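Local coordinates for protein putative adhesin (Bacteroides thetaiotaomicron, PDB 4QDG) that probably helps attach or assemble pili at the outer membrane as a FimB/Mfa2-family lipoprotein, and binds magnesium ions, at residues 25-30 against 269-274; 105-110 against 186-191; 179-184 against 222-227; 253-258 against 294-299. All coordinates share one frame; numbering follows the deposited sequence.

Contact 1: residues 25-30 against 269-274. With MG (magnesium ion), chain D.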
loop_
_atom_site.group_PDB
_atom_site.type_symbol
_atom_site.label_atom_id
_atom_site.label_comp_id
_atom_site.label_asym_id
_atom_site.label_seq_id
_atom_site.Cartn_x
_atom_site.Cartn_y
_atom_site.Cartn_z
HETATM N N MSE A 25 6.381 9.913 -2.953
HETATM C CA MSE A 25 7.774 10.378 -3.017
HETATM C C MSE A 25 7.939 11.577 -3.964
HETATM O O MSE A 25 8.960 12.278 -3.891
HETATM C CB MSE A 25 8.723 9.221 -3.412
HETATM C CG MSE A 25 8.761 8.102 -2.382
HETATM SE SE MSE A 25 9.375 8.666 -0.567
HETATM C CE MSE A 25 11.287 8.670 -0.879
ATOM N N GLU A 26 6.922 11.843 -4.811
ATOM C CA GLU A 26 6.912 12.967 -5.754
ATOM C C GLU A 26 6.355 14.208 -5.102
ATOM O O GLU A 26 6.503 15.294 -5.656
ATOM C CB GLU A 26 6.088 12.633 -7.007
ATOM C CG GLU A 26 6.681 11.515 -7.865
ATOM C CD GLU A 26 6.718 10.126 -7.248
ATOM O OE1 GLU A 26 5.644 9.622 -6.842
ATOM O OE2 GLU A 26 7.830 9.551 -7.158
ATOM N N TYR A 27 5.705 14.054 -3.929
ATOM C CA TYR A 27 5.056 15.136 -3.179
ATOM C C TYR A 27 4.064 15.897 -4.112
ATOM O O TYR A 27 3.935 17.126 -4.059
ATOM C CB TYR A 27 6.113 16.090 -2.566
ATOM C CG TYR A 27 6.863 15.515 -1.385
ATOM C CD1 TYR A 27 7.915 14.616 -1.570
ATOM C CD2 TYR A 27 6.562 15.909 -0.084
ATOM C CE1 TYR A 27 8.631 14.111 -0.488
ATOM C CE2 TYR A 27 7.271 15.404 1.006
ATOM C CZ TYR A 27 8.293 14.493 0.799
ATOM O OH TYR A 27 8.995 13.999 1.872
ATOM N N ALA A 28 3.403 15.139 -4.996
ATOM C CA ALA A 28 2.503 15.697 -5.982
ATOM C C ALA A 28 1.230 14.869 -6.116
ATOM O O ALA A 28 1.278 13.639 -6.100
ATOM C CB ALA A 28 3.219 15.802 -7.334
ATOM N N ASN A 29 0.089 15.563 -6.288
ATOM C CA ASN A 29 -1.236 14.960 -6.395
ATOM C C ASN A 29 -1.358 14.022 -7.593
ATOM O O ASN A 29 -1.095 14.401 -8.731
ATOM C CB ASN A 29 -2.342 16.023 -6.427
ATOM C CG ASN A 29 -3.742 15.456 -6.321
ATOM O OD1 ASN A 29 -3.969 14.383 -5.729
ATOM N ND2 ASN A 29 -4.709 16.166 -6.910
ATOM N N ALA A 30 -1.757 12.778 -7.307
ATOM C CA ALA A 30 -1.942 11.728 -8.290
ATOM C C ALA A 30 -3.309 11.087 -8.118
ATOM O O ALA A 30 -3.543 9.992 -8.663
ATOM C CB ALA A 30 -0.841 10.687 -8.133
ATOM N N SER A 269 10.218 7.382 9.609
ATOM C CA SER A 269 10.251 5.987 9.143
ATOM C C SER A 269 8.896 5.531 8.568
ATOM O O SER A 269 8.861 4.991 7.456
ATOM C CB SER A 269 10.706 5.057 10.257
ATOM O OG SER A 269 12.101 5.233 10.430
ATOM N N GLN A 270 7.801 5.800 9.284
ATOM C CA GLN A 270 6.442 5.440 8.843
ATOM C C GLN A 270 6.042 6.207 7.574
ATOM O O GLN A 270 5.461 5.615 6.664
ATOM C CB GLN A 270 5.390 5.645 9.961
ATOM C CG GLN A 270 4.068 4.930 9.624
ATOM C CD GLN A 270 4.274 3.468 9.240
ATOM O OE1 GLN A 270 4.806 2.668 10.012
ATOM N NE2 GLN A 270 3.925 3.108 8.014
ATOM N N GLU A 271 6.392 7.499 7.501
ATOM C CA GLU A 271 6.132 8.365 6.329
ATOM C C GLU A 271 6.785 7.798 5.078
ATOM O O GLU A 271 6.170 7.800 4.013
ATOM C CB GLU A 271 6.623 9.796 6.579
ATOM C CG GLU A 271 6.444 10.719 5.378
ATOM C CD GLU A 271 6.704 12.195 5.615
ATOM O OE1 GLU A 271 7.150 12.556 6.724
ATOM O OE2 GLU A 271 6.463 12.996 4.686
ATOM N N PHE A 272 8.039 7.350 5.203
ATOM C CA PHE A 272 8.819 6.706 4.141
ATOM C C PHE A 272 8.108 5.409 3.708
ATOM O O PHE A 272 7.916 5.177 2.501
ATOM C CB PHE A 272 10.260 6.420 4.655
ATOM C CG PHE A 272 11.124 5.599 3.734
ATOM C CD1 PHE A 272 11.670 6.159 2.583
ATOM C CD2 PHE A 272 11.367 4.251 3.998
ATOM C CE1 PHE A 272 12.456 5.390 1.713
ATOM C CE2 PHE A 272 12.150 3.488 3.134
ATOM C CZ PHE A 272 12.700 4.069 2.006
ATOM N N LEU A 273 7.687 4.585 4.690
ATOM C CA LEU A 273 6.991 3.325 4.379
ATOM C C LEU A 273 5.620 3.563 3.745
ATOM O O LEU A 273 5.160 2.703 2.983
ATOM C CB LEU A 273 6.840 2.438 5.604
ATOM C CG LEU A 273 8.135 1.954 6.259
ATOM C CD1 LEU A 273 7.840 1.395 7.646
ATOM C CD2 LEU A 273 8.860 0.913 5.363
ATOM N N ASP A 274 4.974 4.733 4.046
ATOM C CA ASP A 274 3.683 5.068 3.439
ATOM C C ASP A 274 3.850 5.796 2.118
ATOM O O ASP A 274 3.136 5.457 1.185
ATOM C CB ASP A 274 2.790 5.902 4.364
ATOM C CG ASP A 274 2.448 5.274 5.687
ATOM O OD1 ASP A 274 2.195 4.061 5.712
ATOM O OD2 ASP A 274 2.370 6.025 6.702
HETATM MG MG MG D . 4.091 2.220 1.089
HETATM O O HOH W 1 8.534 14.846 4.321
HETATM O O HOH W 2 2.072 2.522 0.391
#
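Y27 and E271 meet through one water where a loop of this transthyretin-clan, fimbrillin-type β fold lies against the short helix 269-275. The water sits at the edge of the Y27 ring, in its plane, 2.6 Å from Y27 OH, and it donates to E271 OE2 at 2.8 Å. The two side chains cross at about a right angle with ring and carboxylate planes 57° apart, and Y27 OH and E271 OE2 themselves stay 3.9 Å apart, so the water makes the link. E271 reaches it with an extended chain that leaves CA trans to the backbone N (chi1 177°), and its carboxylate also forms a salt bridge with R275, which should favour the charged form. Beside this polar bridge lies an apolar touch: the methyl CE of selenomethionine M25 stands 4.3 Å from CD1 of the buried F272 ring. Farther along the helix, Q270 NE2 donates to D274 OD1 at 3.0 Å, coming from above the carboxylate plane. Between those two residues the backbone serves the metal: together with a water, N151 OD1 and E276 O, L273 O holds a magnesium ion at 2.2 Å.

Contact 2: residues 105-110 against 186-191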
loop_
_atom_site.group_PDB
_atom_site.type_symbol
_atom_site.label_atom_id
_atom_site.label_comp_id
_atom_site.label_asym_id
_atom_site.label_seq_id
_atom_site.Cartn_x
_atom_site.Cartn_y
_atom_site.Cartn_z
ATOM N N ASP A 105 -16.081 2.310 15.028
ATOM C CA ASP A 105 -16.501 0.920 14.822
ATOM C C ASP A 105 -16.089 0.382 13.444
ATOM O O ASP A 105 -16.227 -0.815 13.171
ATOM C CB ASP A 105 -18.026 0.788 15.029
ATOM C CG ASP A 105 -18.473 1.195 16.428
ATOM O OD1 ASP A 105 -17.842 0.740 17.410
ATOM O OD2 ASP A 105 -19.406 2.014 16.537
ATOM N N LEU A 106 -15.567 1.229 12.586
ATOM C CA LEU A 106 -15.173 0.749 11.288
ATOM C C LEU A 106 -13.795 0.064 11.290
ATOM O O LEU A 106 -12.843 0.470 11.971
ATOM C CB LEU A 106 -15.214 1.880 10.258
ATOM C CG LEU A 106 -15.187 1.495 8.780
ATOM C CD1 LEU A 106 -16.165 0.330 8.453
ATOM C CD2 LEU A 106 -15.487 2.694 7.943
ATOM N N GLN A 107 -13.763 -1.044 10.546
ATOM C CA GLN A 107 -12.637 -1.872 10.205
ATOM C C GLN A 107 -12.693 -2.166 8.717
ATOM O O GLN A 107 -13.795 -2.252 8.161
ATOM C CB GLN A 107 -12.645 -3.177 11.002
ATOM C CG GLN A 107 -12.352 -2.986 12.473
ATOM C CD GLN A 107 -12.240 -4.278 13.225
ATOM O OE1 GLN A 107 -12.371 -5.380 12.686
ATOM N NE2 GLN A 107 -11.997 -4.164 14.507
ATOM N N VAL A 108 -11.508 -2.313 8.079
ATOM C CA VAL A 108 -11.297 -2.709 6.687
ATOM C C VAL A 108 -10.345 -3.914 6.714
ATOM O O VAL A 108 -9.280 -3.867 7.341
ATOM C CB VAL A 108 -10.796 -1.547 5.776
ATOM C CG1 VAL A 108 -10.322 -2.031 4.409
ATOM C CG2 VAL A 108 -11.882 -0.506 5.615
ATOM N N GLU A 109 -10.743 -4.996 6.050
ATOM C CA GLU A 109 -9.940 -6.204 5.984
ATOM C C GLU A 109 -9.709 -6.621 4.552
ATOM O O GLU A 109 -10.577 -6.415 3.715
ATOM C CB GLU A 109 -10.643 -7.344 6.742
ATOM C CG GLU A 109 -9.680 -8.443 7.182
ATOM C CD GLU A 109 -10.294 -9.736 7.682
ATOM O OE1 GLU A 109 -11.270 -9.675 8.464
ATOM O OE2 GLU A 109 -9.763 -10.813 7.319
ATOM N N LEU A 110 -8.546 -7.241 4.271
ATOM C CA LEU A 110 -8.295 -7.807 2.945
ATOM C C LEU A 110 -9.192 -9.022 2.741
ATOM O O LEU A 110 -9.362 -9.829 3.657
ATOM C CB LEU A 110 -6.817 -8.216 2.784
ATOM C CG LEU A 110 -6.393 -8.791 1.416
ATOM C CD1 LEU A 110 -6.124 -7.692 0.401
ATOM C CD2 LEU A 110 -5.175 -9.670 1.539
ATOM N N ASN A 186 -4.722 2.351 11.428
ATOM C CA ASN A 186 -3.656 1.579 12.054
ATOM C C ASN A 186 -3.939 0.064 11.856
ATOM O O ASN A 186 -5.103 -0.332 11.675
ATOM C CB ASN A 186 -3.552 1.927 13.562
ATOM C CG ASN A 186 -2.280 1.418 14.251
ATOM O OD1 ASN A 186 -1.323 0.944 13.611
ATOM N ND2 ASN A 186 -2.232 1.515 15.585
ATOM N N LEU A 187 -2.888 -0.781 11.903
ATOM C CA LEU A 187 -3.086 -2.221 11.760
ATOM C C LEU A 187 -3.532 -2.836 13.063
ATOM O O LEU A 187 -3.090 -2.415 14.133
ATOM C CB LEU A 187 -1.807 -2.946 11.270
ATOM C CG LEU A 187 -1.288 -2.546 9.895
ATOM C CD1 LEU A 187 0.128 -3.052 9.689
ATOM C CD2 LEU A 187 -2.277 -2.966 8.744
ATOM N N LEU A 188 -4.405 -3.847 12.963
ATOM C CA LEU A 188 -4.903 -4.632 14.087
ATOM C C LEU A 188 -4.381 -6.060 13.993
ATOM O O LEU A 188 -4.546 -6.676 12.951
ATOM C CB LEU A 188 -6.435 -4.647 14.098
ATOM C CG LEU A 188 -7.160 -3.383 14.546
ATOM C CD1 LEU A 188 -8.650 -3.560 14.368
ATOM C CD2 LEU A 188 -6.890 -3.053 16.023
ATOM N N GLU A 189 -3.811 -6.610 15.074
ATOM C CA GLU A 189 -3.286 -7.987 15.089
ATOM C C GLU A 189 -4.404 -8.993 14.765
ATOM O O GLU A 189 -5.425 -9.021 15.447
ATOM C CB GLU A 189 -2.608 -8.295 16.430
ATOM C CG GLU A 189 -1.689 -9.500 16.354
ATOM C CD GLU A 189 -0.758 -9.730 17.532
ATOM O OE1 GLU A 189 -0.673 -8.849 18.418
ATOM O OE2 GLU A 189 -0.114 -10.802 17.568
ATOM N N ASN A 190 -4.232 -9.767 13.683
ATOM C CA ASN A 190 -5.269 -10.675 13.190
ATOM C C ASN A 190 -4.717 -12.071 12.823
ATOM O O ASN A 190 -5.479 -12.958 12.419
ATOM C CB ASN A 190 -5.935 -10.027 11.960
ATOM C CG ASN A 190 -7.232 -10.679 11.537
ATOM O OD1 ASN A 190 -8.191 -10.772 12.303
ATOM N ND2 ASN A 190 -7.275 -11.194 10.330
ATOM N N GLY A 191 -3.419 -12.262 13.006
ATOM C CA GLY A 191 -2.739 -13.508 12.673
ATOM C C GLY A 191 -1.952 -13.358 11.377
ATOM O O GLY A 191 -2.373 -12.652 10.440
#
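Q107 and L188 make the closer of two side-chain touches between strand 107-110, the middle strand of a small three-stranded antiparallel sheet, and the loop that follows its edge strand 180-181. The loop does not pair with 107-110 directly. Strand 180-181 lies between them, bonded through its backbone to V108 on one side and to L188 on the other, so the side chains must reach past L180; the nearest CA atoms, those of Q107 and L188, are 9.1 Å apart. Q107 manages this by length: CG lies beside its own backbone N (chi1 -70°) and the chain then runs straight out, carrying the amide to the L188 methyl. L188 CD1 is 3.4 Å from Q107 NE2 and 3.8 Å from Q107 CD, an apolar branch set against the amide end, with the two side chains crossing at about a right angle. The CB of L188 is already directed at the strand.

In the second pair, E109 and N190, the glutamate starts in a different direction, with CG anti to its N (chi1 -158°), and its chain continues extended. The two side chains again cross at about a right angle, and their ends come near each other at the surface without bonding, carboxylate and amide planes turned 63° apart. The firmer partner of E109 is K94 on strand 91-94, which forms a salt bridge with OE1, while D177 holds the backbone N of N190. The other carboxylate oxygen, E109 OE2, lies 3.9 Å from N190 ND2.

Contact 3: residues 179-184 against 222-227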
loop_
_atom_site.group_PDB
_atom_site.type_symbol
_atom_site.label_atom_id
_atom_site.label_comp_id
_atom_site.label_asym_id
_atom_site.label_seq_id
_atom_site.Cartn_x
_atom_site.Cartn_y
_atom_site.Cartn_z
ATOM N N ILE A 179 -3.393 -7.343 7.411
ATOM C CA ILE A 179 -4.555 -7.332 6.518
ATOM C C ILE A 179 -5.834 -6.779 7.191
ATOM O O ILE A 179 -6.869 -6.696 6.519
ATOM C CB ILE A 179 -4.820 -8.705 5.856
ATOM C CG1 ILE A 179 -5.319 -9.761 6.857
ATOM C CG2 ILE A 179 -3.620 -9.164 5.034
ATOM C CD1 ILE A 179 -6.265 -10.764 6.232
ATOM N N LEU A 180 -5.754 -6.374 8.477
ATOM C CA LEU A 180 -6.881 -5.793 9.209
ATOM C C LEU A 180 -6.538 -4.385 9.679
ATOM O O LEU A 180 -5.557 -4.196 10.397
ATOM C CB LEU A 180 -7.294 -6.681 10.403
ATOM C CG LEU A 180 -8.543 -6.242 11.195
ATOM C CD1 LEU A 180 -9.813 -6.279 10.324
ATOM C CD2 LEU A 180 -8.741 -7.120 12.458
ATOM N N PHE A 181 -7.348 -3.407 9.262
ATOM C CA PHE A 181 -7.178 -2.005 9.646
ATOM C C PHE A 181 -8.249 -1.565 10.635
ATOM O O PHE A 181 -9.424 -1.871 10.427
ATOM C CB PHE A 181 -7.247 -1.079 8.411
ATOM C CG PHE A 181 -6.156 -1.244 7.391
ATOM C CD1 PHE A 181 -6.285 -2.164 6.353
ATOM C CD2 PHE A 181 -5.021 -0.436 7.423
ATOM C CE1 PHE A 181 -5.276 -2.301 5.395
ATOM C CE2 PHE A 181 -4.018 -0.566 6.454
ATOM C CZ PHE A 181 -4.159 -1.484 5.437
ATOM N N SER A 182 -7.868 -0.784 11.669
ATOM C CA SER A 182 -8.851 -0.157 12.556
ATOM C C SER A 182 -9.325 1.141 11.884
ATOM O O SER A 182 -8.804 1.505 10.824
ATOM C CB SER A 182 -8.301 0.107 13.959
ATOM O OG SER A 182 -7.054 0.775 13.946
ATOM N N TYR A 183 -10.248 1.869 12.542
ATOM C CA TYR A 183 -10.878 3.093 12.054
ATOM C C TYR A 183 -9.875 4.199 11.710
ATOM O O TYR A 183 -10.163 4.998 10.825
ATOM C CB TYR A 183 -11.910 3.611 13.079
ATOM C CG TYR A 183 -11.312 4.125 14.378
ATOM C CD1 TYR A 183 -11.070 3.263 15.457
ATOM C CD2 TYR A 183 -11.018 5.481 14.546
ATOM C CE1 TYR A 183 -10.524 3.737 16.658
ATOM C CE2 TYR A 183 -10.454 5.961 15.731
ATOM C CZ TYR A 183 -10.228 5.093 16.791
ATOM O OH TYR A 183 -9.700 5.626 17.943
ATOM N N ASP A 184 -8.737 4.261 12.413
ATOM C CA ASP A 184 -7.712 5.295 12.249
ATOM C C ASP A 184 -6.607 4.870 11.273
ATOM O O ASP A 184 -5.554 5.507 11.241
ATOM C CB ASP A 184 -7.107 5.649 13.628
ATOM C CG ASP A 184 -6.512 4.480 14.416
ATOM O OD1 ASP A 184 -6.622 3.335 13.950
ATOM O OD2 ASP A 184 -5.866 4.731 15.452
ATOM N N SER A 222 2.647 -8.280 -3.866
ATOM C CA SER A 222 1.721 -7.187 -3.606
ATOM C C SER A 222 1.178 -7.351 -2.174
ATOM O O SER A 222 0.650 -8.400 -1.841
ATOM C CB SER A 222 0.607 -7.218 -4.661
ATOM O OG SER A 222 -0.387 -6.247 -4.419
ATOM N N THR A 223 1.397 -6.357 -1.308
ATOM C CA THR A 223 1.031 -6.501 0.108
ATOM C C THR A 223 0.197 -5.334 0.610
ATOM O O THR A 223 0.062 -4.303 -0.057
ATOM C CB THR A 223 2.315 -6.605 0.998
ATOM O OG1 THR A 223 2.919 -5.315 1.139
ATOM C CG2 THR A 223 3.369 -7.634 0.477
ATOM N N SER A 224 -0.295 -5.477 1.835
ATOM C CA SER A 224 -1.026 -4.425 2.519
ATOM C C SER A 224 0.031 -3.473 3.182
ATOM O O SER A 224 1.205 -3.483 2.790
ATOM C CB SER A 224 -2.008 -5.043 3.516
ATOM O OG SER A 224 -2.774 -4.086 4.217
ATOM N N ARG A 225 -0.383 -2.655 4.155
ATOM C CA ARG A 225 0.461 -1.618 4.757
ATOM C C ARG A 225 1.717 -2.142 5.492
ATOM O O ARG A 225 1.668 -3.086 6.298
ATOM C CB ARG A 225 -0.370 -0.728 5.692
ATOM C CG ARG A 225 0.269 0.601 5.987
ATOM C CD ARG A 225 -0.537 1.434 6.942
ATOM N NE ARG A 225 0.132 2.707 7.241
ATOM C CZ ARG A 225 -0.293 3.572 8.157
ATOM N NH1 ARG A 225 -1.363 3.299 8.894
ATOM N NH2 ARG A 225 0.367 4.703 8.364
ATOM N N LEU A 226 2.842 -1.490 5.191
ATOM C CA LEU A 226 4.139 -1.722 5.824
ATOM C C LEU A 226 4.279 -0.740 6.993
ATOM O O LEU A 226 4.243 0.478 6.784
ATOM C CB LEU A 226 5.269 -1.534 4.820
ATOM C CG LEU A 226 5.321 -2.537 3.659
ATOM C CD1 LEU A 226 6.410 -2.113 2.632
ATOM C CD2 LEU A 226 5.523 -3.979 4.200
HETATM N N MSE A 227 4.320 -1.258 8.231
HETATM C CA MSE A 227 4.423 -0.444 9.436
HETATM C C MSE A 227 5.489 -0.927 10.392
HETATM O O MSE A 227 5.624 -2.123 10.608
HETATM C CB MSE A 227 3.089 -0.431 10.223
HETATM C CG MSE A 227 1.943 0.218 9.483
HETATM SE SE MSE A 227 0.472 0.714 10.657
HETATM C CE MSE A 227 1.216 2.440 11.468
HETATM O O HOH W 3 -2.543 5.429 10.893
#
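A first torsion of -65° swings the F181 ring toward S224 and R225, and in S224 the hydroxyl points back to meet it, OG lying across the CA-CB bond from the backbone N (chi1 -179°). The ring thereby joins the edge strand 180-181 of the small three-stranded antiparallel sheet to the turn that ends the long strand 213-223, in the buried middle of this fimbrillin-type β fold. S224 OG approaches the ring obliquely, 3.2 Å from F181 CZ, yet its hydrogen-bonding partner is the carbonyl of N178. R225 comes to the ring edge: its CB lies near the ring plane, 3.7 Å from F181 CE2, and the extended chain then runs on past the ring, leaving the guanidinium plane only 16° from that of the phenyl group. Several partners fix this buried guanidinium. D274 forms a salt bridge with NE, the selenomethionine methyl M227 CE packs against one face, 3.6 Å above the plane and offset toward the rim, and a water lies at the edge. On the turn, T223 OG1 donates to S224 O at 3.0 Å, on a lone pair in the carbonyl plane. The water at R225 accepts from NH1 and donates to D184 O at 3.0 Å.

Contact 4: residues 253-258 against 294-299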
loop_
_atom_site.group_PDB
_atom_site.type_symbol
_atom_site.label_atom_id
_atom_site.label_comp_id
_atom_site.label_asym_id
_atom_site.label_seq_id
_atom_site.Cartn_x
_atom_site.Cartn_y
_atom_site.Cartn_z
ATOM N N ILE A 253 11.182 -4.736 6.821
ATOM C CA ILE A 253 11.031 -3.321 7.156
ATOM C C ILE A 253 12.393 -2.684 7.523
ATOM O O ILE A 253 12.726 -1.602 7.006
ATOM C CB ILE A 253 9.938 -3.108 8.225
ATOM C CG1 ILE A 253 8.578 -3.461 7.596
ATOM C CG2 ILE A 253 9.958 -1.675 8.747
ATOM C CD1 ILE A 253 7.439 -2.884 8.138
ATOM N N ASN A 254 13.197 -3.395 8.306
ATOM C CA ASN A 254 14.550 -2.986 8.686
ATOM C C ASN A 254 15.451 -2.772 7.478
ATOM O O ASN A 254 16.215 -1.812 7.456
ATOM C CB ASN A 254 15.192 -4.040 9.593
ATOM C CG ASN A 254 14.566 -4.148 10.959
ATOM O OD1 ASN A 254 13.466 -3.653 11.231
ATOM N ND2 ASN A 254 15.230 -4.868 11.830
ATOM N N TYR A 255 15.341 -3.655 6.476
ATOM C CA TYR A 255 16.136 -3.603 5.251
ATOM C C TYR A 255 15.701 -2.411 4.422
ATOM O O TYR A 255 16.564 -1.668 4.012
ATOM C CB TYR A 255 16.045 -4.940 4.475
ATOM C CG TYR A 255 17.108 -5.925 4.906
ATOM C CD1 TYR A 255 17.097 -6.477 6.188
ATOM C CD2 TYR A 255 18.191 -6.216 4.081
ATOM C CE1 TYR A 255 18.116 -7.327 6.622
ATOM C CE2 TYR A 255 19.236 -7.030 4.519
ATOM C CZ TYR A 255 19.181 -7.606 5.782
ATOM O OH TYR A 255 20.180 -8.458 6.195
ATOM N N LEU A 256 14.394 -2.121 4.333
ATOM C CA LEU A 256 13.927 -0.956 3.550
ATOM C C LEU A 256 14.333 0.354 4.206
ATOM O O LEU A 256 14.617 1.322 3.513
ATOM C CB LEU A 256 12.398 -0.956 3.311
ATOM C CG LEU A 256 11.786 -2.176 2.634
ATOM C CD1 LEU A 256 10.281 -2.060 2.627
ATOM C CD2 LEU A 256 12.323 -2.367 1.232
ATOM N N LEU A 257 14.344 0.373 5.545
ATOM C CA LEU A 257 14.709 1.549 6.313
ATOM C C LEU A 257 16.224 1.803 6.193
ATOM O O LEU A 257 16.636 2.913 6.494
ATOM C CB LEU A 257 14.250 1.424 7.791
ATOM C CG LEU A 257 12.721 1.467 8.062
ATOM C CD1 LEU A 257 12.415 1.203 9.543
ATOM C CD2 LEU A 257 12.082 2.785 7.601
HETATM N N MSE A 258 17.037 0.826 5.689
HETATM C CA MSE A 258 18.473 1.089 5.441
HETATM C C MSE A 258 18.595 2.032 4.223
HETATM O O MSE A 258 19.561 2.782 4.139
HETATM C CB MSE A 258 19.320 -0.181 5.225
HETATM C CG MSE A 258 19.417 -1.091 6.420
HETATM SE SE MSE A 258 20.056 -2.889 5.845
HETATM C CE MSE A 258 19.774 -3.867 7.632
ATOM N N THR A 294 26.529 -8.936 1.805
ATOM C CA THR A 294 27.395 -7.751 1.898
ATOM C C THR A 294 26.639 -6.469 1.478
ATOM O O THR A 294 26.381 -5.596 2.315
ATOM C CB THR A 294 28.668 -7.957 1.097
ATOM O OG1 THR A 294 28.334 -8.185 -0.268
ATOM C CG2 THR A 294 29.533 -9.109 1.639
ATOM N N TYR A 295 26.273 -6.380 0.189
ATOM C CA TYR A 295 25.556 -5.260 -0.432
ATOM C C TYR A 295 24.373 -5.748 -1.224
ATOM O O TYR A 295 24.443 -6.794 -1.875
ATOM C CB TYR A 295 26.468 -4.466 -1.381
ATOM C CG TYR A 295 27.676 -3.843 -0.728
ATOM C CD1 TYR A 295 28.839 -4.577 -0.524
ATOM C CD2 TYR A 295 27.667 -2.510 -0.334
ATOM C CE1 TYR A 295 29.954 -4.011 0.093
ATOM C CE2 TYR A 295 28.776 -1.929 0.277
ATOM C CZ TYR A 295 29.925 -2.681 0.481
ATOM O OH TYR A 295 31.016 -2.095 1.078
ATOM N N ILE A 296 23.285 -4.996 -1.155
ATOM C CA ILE A 296 22.058 -5.217 -1.925
ATOM C C ILE A 296 21.673 -3.887 -2.603
ATOM O O ILE A 296 22.283 -2.843 -2.341
ATOM C CB ILE A 296 20.878 -5.813 -1.083
ATOM C CG1 ILE A 296 20.465 -4.892 0.086
ATOM C CG2 ILE A 296 21.167 -7.270 -0.628
ATOM C CD1 ILE A 296 19.042 -5.140 0.637
ATOM N N LYS A 297 20.694 -3.930 -3.479
ATOM C CA LYS A 297 20.157 -2.740 -4.093
ATOM C C LYS A 297 18.744 -2.572 -3.638
ATOM O O LYS A 297 17.983 -3.531 -3.686
ATOM C CB LYS A 297 20.241 -2.784 -5.622
ATOM C CG LYS A 297 21.444 -2.047 -6.159
ATOM C CD LYS A 297 21.514 -2.140 -7.657
ATOM C CE LYS A 297 22.027 -0.867 -8.258
ATOM N NZ LYS A 297 22.738 -1.117 -9.534
ATOM N N ILE A 298 18.403 -1.372 -3.125
ATOM C CA ILE A 298 17.024 -1.046 -2.759
ATOM C C ILE A 298 16.648 0.147 -3.603
ATOM O O ILE A 298 17.359 1.145 -3.565
ATOM C CB ILE A 298 16.768 -0.828 -1.255
ATOM C CG1 ILE A 298 17.352 -1.981 -0.428
ATOM C CG2 ILE A 298 15.263 -0.643 -1.012
ATOM C CD1 ILE A 298 17.181 -1.860 1.056
ATOM N N ASN A 299 15.566 0.035 -4.397
ATOM C CA ASN A 299 15.070 1.095 -5.282
ATOM C C ASN A 299 16.206 1.719 -6.106
ATOM O O ASN A 299 16.304 2.936 -6.230
ATOM C CB ASN A 299 14.275 2.157 -4.491
ATOM C CG ASN A 299 13.034 1.580 -3.845
ATOM O OD1 ASN A 299 12.682 0.435 -4.066
ATOM N ND2 ASN A 299 12.368 2.325 -3.008
#
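Helix 253-258 crosses strand 295-298 almost perpendicularly, the two short axes coming within 9.2 Å of each other at 81°, and L256 CA and I298 CA, 7.0 Å apart, are the nearest CA pair. Two isoleucines of the strand, I296 and I298, direct their CB atoms toward the helix and carry the strand's side of the contact. I296 meets Y255 at the ring edge: its CD1 lies in the ring plane, 3.7 Å from Y255 CD2, and the two side chains cross at about a right angle. It gets there by an uncommon first torsion (chi1 60°), with CG1 wedged between the backbone N and the carbonyl carbon. One face of the same ring is met from within the helix, where the selenomethionine methyl M258 CE sits 3.9 Å above the plane, offset toward the rim.

The arrangement is a helix laid across one face of a β sheet, here the part of this transthyretin-clan fold in which strand 295-298 pairs antiparallel with both 278-285 and 301-304. M281 of strand 278-285 and the loop residues W291 and I305 also touch Y255.

I298 splits its two branches between neighbouring helix residues. The CG1 branch brings I298 CD1 to 3.0 Å from Y255 O, a tight carbon-to-oxygen approach, whereas CG2 faces L256. The latter pair also crosses at about a right angle, with W279 against the leucine as well. At their nearest, L256 CD2 and I298 CG2 are 4.1 Å apart.

In the fold
The contacts illustrate how side chains from distant parts of a chain can gather near one metal site. Contacts 1, 3 and 4 lie close to the magnesium ion held by L273, whereas contact 2 is tied to it through contact 3. Contacts 2 and 3, with centres 7 Å apart, share the small three-stranded sheet, where V108 O and F181 N are 2.8 Å apart. Contact 3 reaches contact 1 where R225 NE and D274 OD1 come within 2.9 Å, one residue beyond L273; the R225 side chain is about 6 Å from the ion. Contact 4 approaches from the neighbouring helix, L273 CD1 lying 3.9 Å from I253 CG2. Contacts 2 and 4 do not touch, their centres being 28 Å apart.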